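Local coordinates for transcriptional regulatory protein (Chlamydia trachomatis, PDB 3Q7R) that binds its own promoter DNA and probably acts as a global activator of transcription, here represented by its receiver domain, at residues 51-56 and 113-118; 77-82 and 106-111. All coordinates share one frame; numbering follows the deposited sequence.

Interaction 1: residues 51-56 and 113-118; sequences ADLVVC and SLFLSQ
L53 of the strand in 51-56 reaches across to the last turns of the helix in 113-118, where L116 and F115 receive different parts of it. Its CB meets L116 CD2 at 4.0 Å, a methyl-to-methylene contact close to the strand backbone. CG stands anti to the backbone N (chi1 171°), which carries the branch away from L116 and out toward the aromatic ring. At the tip, CD1 lies over one face of F115, 4.1 Å from the ring centroid and 15° off its normal: a CH-pi contact. The methyl is displaced toward the rim, with F115 CE2 its closest atom at 4.0 Å, and the two side chains run obliquely to one another. A leucine suits this place because its stem and one branch can fill two neighbouring sites on the helix, while the flat phenyl gives the methyl a broad seat. This is how a CheY-like receiver domain is assembled: a parallel sheet with helices packed across its faces, the central strand 51-57 here meeting the C-terminal helix 105-118. L116 leaves its backbone obliquely, yet its CD2 reaches the strand and also touches D52 CB at 4.0 Å. Its other neighbours include V15 and Y37, so the one leucine spans several strands of the sheet. D52 sits at the corner where the chain turns into the strand, and offers L116 only its methylene; its carboxylate OD2 is hydrogen-bonded to the backbone N of H14 instead, consistent with the charged end lying outside the apolar layer. F115 also packs against W97 of the second subunit, and the ring of H119 meets the F115 ring with the planes at about 30°.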
loop_
_atom_site.group_PDB
_atom_site.type_symbol
_atom_site.label_atom_id
_atom_site.label_comp_id
_atom_site.label_asym_id
_atom_site.label_seq_id
_atom_site.Cartn_x
_atom_site.Cartn_y
_atom_site.Cartn_z
ATOM N N ALA A 51 8.053 18.096 1.271
ATOM C CA ALA A 51 7.617 16.727 1.552
ATOM C C ALA A 51 7.449 15.933 0.260
ATOM O O ALA A 51 6.704 16.309 -0.644
ATOM C CB ALA A 51 6.307 16.756 2.308
ATOM N N ASP A 52 8.174 14.839 0.186
ATOM C CA ASP A 52 7.974 13.840 -0.871
ATOM C C ASP A 52 6.828 12.903 -0.512
ATOM O O ASP A 52 6.049 12.479 -1.395
ATOM C CB ASP A 52 9.248 13.034 -1.064
ATOM C CG ASP A 52 10.395 13.928 -1.537
ATOM O OD1 ASP A 52 10.272 14.425 -2.668
ATOM O OD2 ASP A 52 11.339 14.149 -0.775
ATOM N N LEU A 53 6.715 12.561 0.769
ATOM C CA LEU A 53 5.663 11.616 1.182
ATOM C C LEU A 53 5.089 12.139 2.494
ATOM O O LEU A 53 5.838 12.524 3.383
ATOM C CB LEU A 53 6.243 10.238 1.407
ATOM C CG LEU A 53 5.309 9.216 2.050
ATOM C CD1 LEU A 53 4.157 8.889 1.110
ATOM C CD2 LEU A 53 6.154 7.950 2.387
ATOM N N VAL A 54 3.773 12.173 2.610
ATOM C CA VAL A 54 3.126 12.408 3.909
ATOM C C VAL A 54 2.490 11.108 4.359
ATOM O O VAL A 54 1.740 10.506 3.598
ATOM C CB VAL A 54 2.019 13.481 3.804
ATOM C CG1 VAL A 54 1.353 13.680 5.184
ATOM C CG2 VAL A 54 2.682 14.794 3.304
ATOM N N VAL A 55 2.814 10.656 5.573
ATOM C CA VAL A 55 2.245 9.391 6.109
ATOM C C VAL A 55 1.235 9.880 7.121
ATOM O O VAL A 55 1.610 10.565 8.061
ATOM C CB VAL A 55 3.329 8.562 6.787
ATOM C CG1 VAL A 55 2.689 7.311 7.396
ATOM C CG2 VAL A 55 4.369 8.118 5.756
ATOM N N CYS A 56 -0.071 9.635 6.883
ATOM C CA CYS A 56 -1.078 10.269 7.750
ATOM C C CYS A 56 -1.962 9.256 8.445
ATOM O O CYS A 56 -2.495 8.380 7.781
ATOM C CB CYS A 56 -1.986 11.131 6.853
ATOM S SG CYS A 56 -3.130 12.195 7.784
ATOM N N SER A 113 10.331 3.202 2.742
ATOM C CA SER A 113 11.425 2.937 1.798
ATOM C C SER A 113 10.916 2.366 0.467
ATOM O O SER A 113 11.389 2.741 -0.616
ATOM C CB SER A 113 12.466 2.008 2.438
ATOM O OG SER A 113 13.008 2.600 3.607
ATOM N N LEU A 114 9.955 1.454 0.535
ATOM C CA LEU A 114 9.401 0.864 -0.687
ATOM C C LEU A 114 8.616 1.923 -1.457
ATOM O O LEU A 114 8.754 2.032 -2.677
ATOM C CB LEU A 114 8.490 -0.322 -0.374
ATOM C CG LEU A 114 7.776 -0.947 -1.582
ATOM C CD1 LEU A 114 8.768 -1.435 -2.652
ATOM C CD2 LEU A 114 6.922 -2.127 -1.124
ATOM N N PHE A 115 7.775 2.682 -0.756
ATOM C CA PHE A 115 6.925 3.650 -1.433
ATOM C C PHE A 115 7.759 4.662 -2.202
ATOM O O PHE A 115 7.495 4.961 -3.377
ATOM C CB PHE A 115 6.045 4.359 -0.392
ATOM C CG PHE A 115 4.888 5.113 -0.996
ATOM C CD1 PHE A 115 3.596 4.689 -0.764
ATOM C CD2 PHE A 115 5.097 6.219 -1.799
ATOM C CE1 PHE A 115 2.502 5.372 -1.333
ATOM C CE2 PHE A 115 4.013 6.884 -2.380
ATOM C CZ PHE A 115 2.735 6.460 -2.157
ATOM N N LEU A 116 8.774 5.203 -1.532
ATOM C CA LEU A 116 9.615 6.224 -2.163
ATOM C C LEU A 116 10.514 5.658 -3.251
ATOM O O LEU A 116 10.928 6.401 -4.133
ATOM C CB LEU A 116 10.431 6.978 -1.097
ATOM C CG LEU A 116 9.579 7.947 -0.272
ATOM C CD1 LEU A 116 10.355 8.507 0.898
ATOM C CD2 LEU A 116 9.038 9.041 -1.184
ATOM N N SER A 117 10.815 4.356 -3.222
ATOM C CA SER A 117 11.656 3.777 -4.275
ATOM C C SER A 117 10.826 3.540 -5.539
ATOM O O SER A 117 11.327 3.682 -6.652
ATOM C CB SER A 117 12.333 2.481 -3.804
ATOM O OG SER A 117 11.411 1.421 -3.673
ATOM N N GLN A 118 9.549 3.222 -5.364
ATOM C CA GLN A 118 8.647 2.951 -6.474
ATOM C C GLN A 118 8.101 4.220 -7.148
ATOM O O GLN A 118 7.815 4.205 -8.343
ATOM C CB GLN A 118 7.452 2.148 -5.966
ATOM C CG GLN A 118 7.698 0.673 -5.681
ATOM C CD GLN A 118 6.400 0.004 -5.269
ATOM O OE1 GLN A 118 5.408 0.698 -5.001
ATOM N NE2 GLN A 118 6.382 -1.332 -5.241
#

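Interaction 2: residues 77-82 and 106-111; sequences LVLLDF and RILKSA
L79 turns its CG anti to the carbonyl carbon (chi1 -52°), whereas L108 holds its own CG anti to the backbone N (chi1 180°); these different first torsions bring L79 CD2 and L108 CD1 together at 4.3 Å. The L108 CB leaves the helix neither at the strand nor away from it, and the CD1 methyl is what closes in on L79. One turn further along the helix, A111 points its CB toward the strand and meets L77 CD2 at 4.4 Å. Direction explains the residue types: for A111 a single methyl is enough, while L108 starts off to one side and needs its longer branch to arrive. Both meetings are purely apolar, and all four residues are buried. L108 carries the apolar layer on to L24 and T28 of helix 22-31, and A111 also touches L99 of strand 97-100 and W97 of the second subunit. Polar residues of the helix meet that subunit as well: R106 forms a salt bridge with E86 and S110 a hydrogen bond with D93, both of the second subunit. Leucines of a parallel strand set against a helix covering the sheet are the arrangement of the alpha/beta receiver fold of the CheY clan.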
loop_
_atom_site.group_PDB
_atom_site.type_symbol
_atom_site.label_atom_id
_atom_site.label_comp_id
_atom_site.label_asym_id
_atom_site.label_seq_id
_atom_site.Cartn_x
_atom_site.Cartn_y
_atom_site.Cartn_z
ATOM N N LEU A 77 0.499 8.226 2.243
ATOM C CA LEU A 77 0.246 6.845 2.655
ATOM C C LEU A 77 -0.526 6.939 3.947
ATOM O O LEU A 77 -0.121 7.708 4.842
ATOM C CB LEU A 77 1.603 6.144 2.925
ATOM C CG LEU A 77 1.561 4.745 3.583
ATOM C CD1 LEU A 77 0.992 3.723 2.605
ATOM C CD2 LEU A 77 2.991 4.338 3.971
ATOM N N VAL A 78 -1.592 6.158 4.068
ATOM C CA VAL A 78 -2.496 6.289 5.219
ATOM C C VAL A 78 -2.303 5.143 6.219
ATOM O O VAL A 78 -2.097 3.999 5.824
ATOM C CB VAL A 78 -3.941 6.328 4.710
ATOM C CG1 VAL A 78 -4.921 6.209 5.868
ATOM C CG2 VAL A 78 -4.166 7.580 3.878
ATOM N N LEU A 79 -2.326 5.457 7.517
ATOM C CA LEU A 79 -2.202 4.434 8.555
ATOM C C LEU A 79 -3.559 4.226 9.217
ATOM O O LEU A 79 -4.138 5.168 9.769
ATOM C CB LEU A 79 -1.207 4.842 9.631
ATOM C CG LEU A 79 0.159 5.281 9.121
ATOM C CD1 LEU A 79 1.095 5.528 10.381
ATOM C CD2 LEU A 79 0.725 4.198 8.159
ATOM N N LEU A 80 -4.059 3.005 9.161
ATOM C CA LEU A 80 -5.419 2.693 9.677
ATOM C C LEU A 80 -5.350 1.888 10.969
ATOM O O LEU A 80 -4.572 0.948 11.066
ATOM C CB LEU A 80 -6.181 1.788 8.688
ATOM C CG LEU A 80 -7.049 2.539 7.731
ATOM C CD1 LEU A 80 -7.449 1.649 6.558
ATOM C CD2 LEU A 80 -8.349 2.961 8.466
ATOM N N ASP A 81 -6.214 2.190 11.930
ATOM C CA ASP A 81 -6.250 1.353 13.150
ATOM C C ASP A 81 -6.966 0.021 12.931
ATOM O O ASP A 81 -6.782 -0.911 13.746
ATOM C CB ASP A 81 -7.054 2.048 14.255
ATOM C CG ASP A 81 -6.362 3.275 14.833
ATOM O OD1 ASP A 81 -5.128 3.407 14.768
ATOM O OD2 ASP A 81 -7.072 4.063 15.528
ATOM N N PHE A 82 -7.812 -0.075 11.915
ATOM C CA PHE A 82 -8.787 -1.163 11.844
ATOM C C PHE A 82 -9.060 -1.527 10.384
ATOM O O PHE A 82 -8.791 -0.734 9.452
ATOM C CB PHE A 82 -10.141 -0.702 12.490
ATOM C CG PHE A 82 -10.706 0.535 11.806
ATOM C CD1 PHE A 82 -11.488 0.390 10.679
ATOM C CD2 PHE A 82 -10.401 1.838 12.286
ATOM C CE1 PHE A 82 -11.954 1.524 9.978
ATOM C CE2 PHE A 82 -10.818 2.965 11.604
ATOM C CZ PHE A 82 -11.623 2.823 10.456
ATOM N N ARG A 106 9.674 -1.192 12.371
ATOM C CA ARG A 106 10.314 -1.916 11.274
ATOM C C ARG A 106 9.399 -1.946 10.024
ATOM O O ARG A 106 9.869 -1.809 8.914
ATOM C CB ARG A 106 10.684 -3.348 11.725
ATOM C CG ARG A 106 11.901 -3.371 12.629
ATOM C CD ARG A 106 12.146 -4.768 13.188
ATOM N NE ARG A 106 12.619 -5.666 12.137
ATOM C CZ ARG A 106 12.257 -6.939 12.014
ATOM N NH1 ARG A 106 11.417 -7.479 12.882
ATOM N NH2 ARG A 106 12.738 -7.662 11.023
ATOM N N ILE A 107 8.102 -2.117 10.210
ATOM C CA ILE A 107 7.194 -2.127 9.057
ATOM C C ILE A 107 7.132 -0.758 8.444
ATOM O O ILE A 107 7.164 -0.634 7.225
ATOM C CB ILE A 107 5.836 -2.578 9.490
ATOM C CG1 ILE A 107 5.925 -4.070 9.840
ATOM C CG2 ILE A 107 4.774 -2.300 8.392
ATOM C CD1 ILE A 107 4.663 -4.651 10.418
ATOM N N LEU A 108 6.965 0.276 9.271
ATOM C CA LEU A 108 6.796 1.605 8.686
ATOM C C LEU A 108 8.082 2.024 7.944
ATOM O O LEU A 108 8.020 2.615 6.845
ATOM C CB LEU A 108 6.408 2.620 9.770
ATOM C CG LEU A 108 6.212 4.031 9.244
ATOM C CD1 LEU A 108 5.068 4.125 8.154
ATOM C CD2 LEU A 108 5.885 4.989 10.380
ATOM N N LYS A 109 9.260 1.719 8.522
ATOM C CA LYS A 109 10.498 2.016 7.828
ATOM C C LYS A 109 10.554 1.337 6.462
ATOM O O LYS A 109 10.943 1.957 5.464
ATOM C CB LYS A 109 11.691 1.526 8.687
ATOM C CG LYS A 109 13.075 1.725 8.021
ATOM C CD LYS A 109 13.533 0.445 7.320
ATOM C CE LYS A 109 15.057 0.433 7.069
ATOM N NZ LYS A 109 15.427 -0.685 6.156
ATOM N N SER A 110 10.163 0.067 6.405
ATOM C CA SER A 110 10.214 -0.672 5.149
ATOM C C SER A 110 9.205 -0.140 4.146
ATOM O O SER A 110 9.470 -0.107 2.942
ATOM C CB SER A 110 10.026 -2.184 5.378
ATOM O OG SER A 110 11.157 -2.718 6.083
ATOM N N ALA A 111 8.038 0.255 4.650
ATOM C CA ALA A 111 6.996 0.748 3.776
ATOM C C ALA A 111 7.375 2.096 3.179
ATOM O O ALA A 111 7.110 2.339 2.011
ATOM C CB ALA A 111 5.678 0.878 4.556
#

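In the fold
Interactions 1 and 2 place two successive lengths of helix 105-118 on neighbouring strands of one parallel sheet: interaction 1 uses the C-terminal turns against 51-57, interaction 2 the earlier turns against 75-80. The strands are themselves joined by backbone hydrogen bonds, probably V54 O to L77 N and C56 N to L77 O, and V55 packs on L79. Both contacts are buried and apolar, but interaction 1 is the larger and adds an aromatic face, with a partly exposed aspartate at its margin; interaction 2 relies on aliphatic methyls alone. The same helix meets the second subunit beside both, through Q118 near interaction 1 and through R106 and S110 near interaction 2.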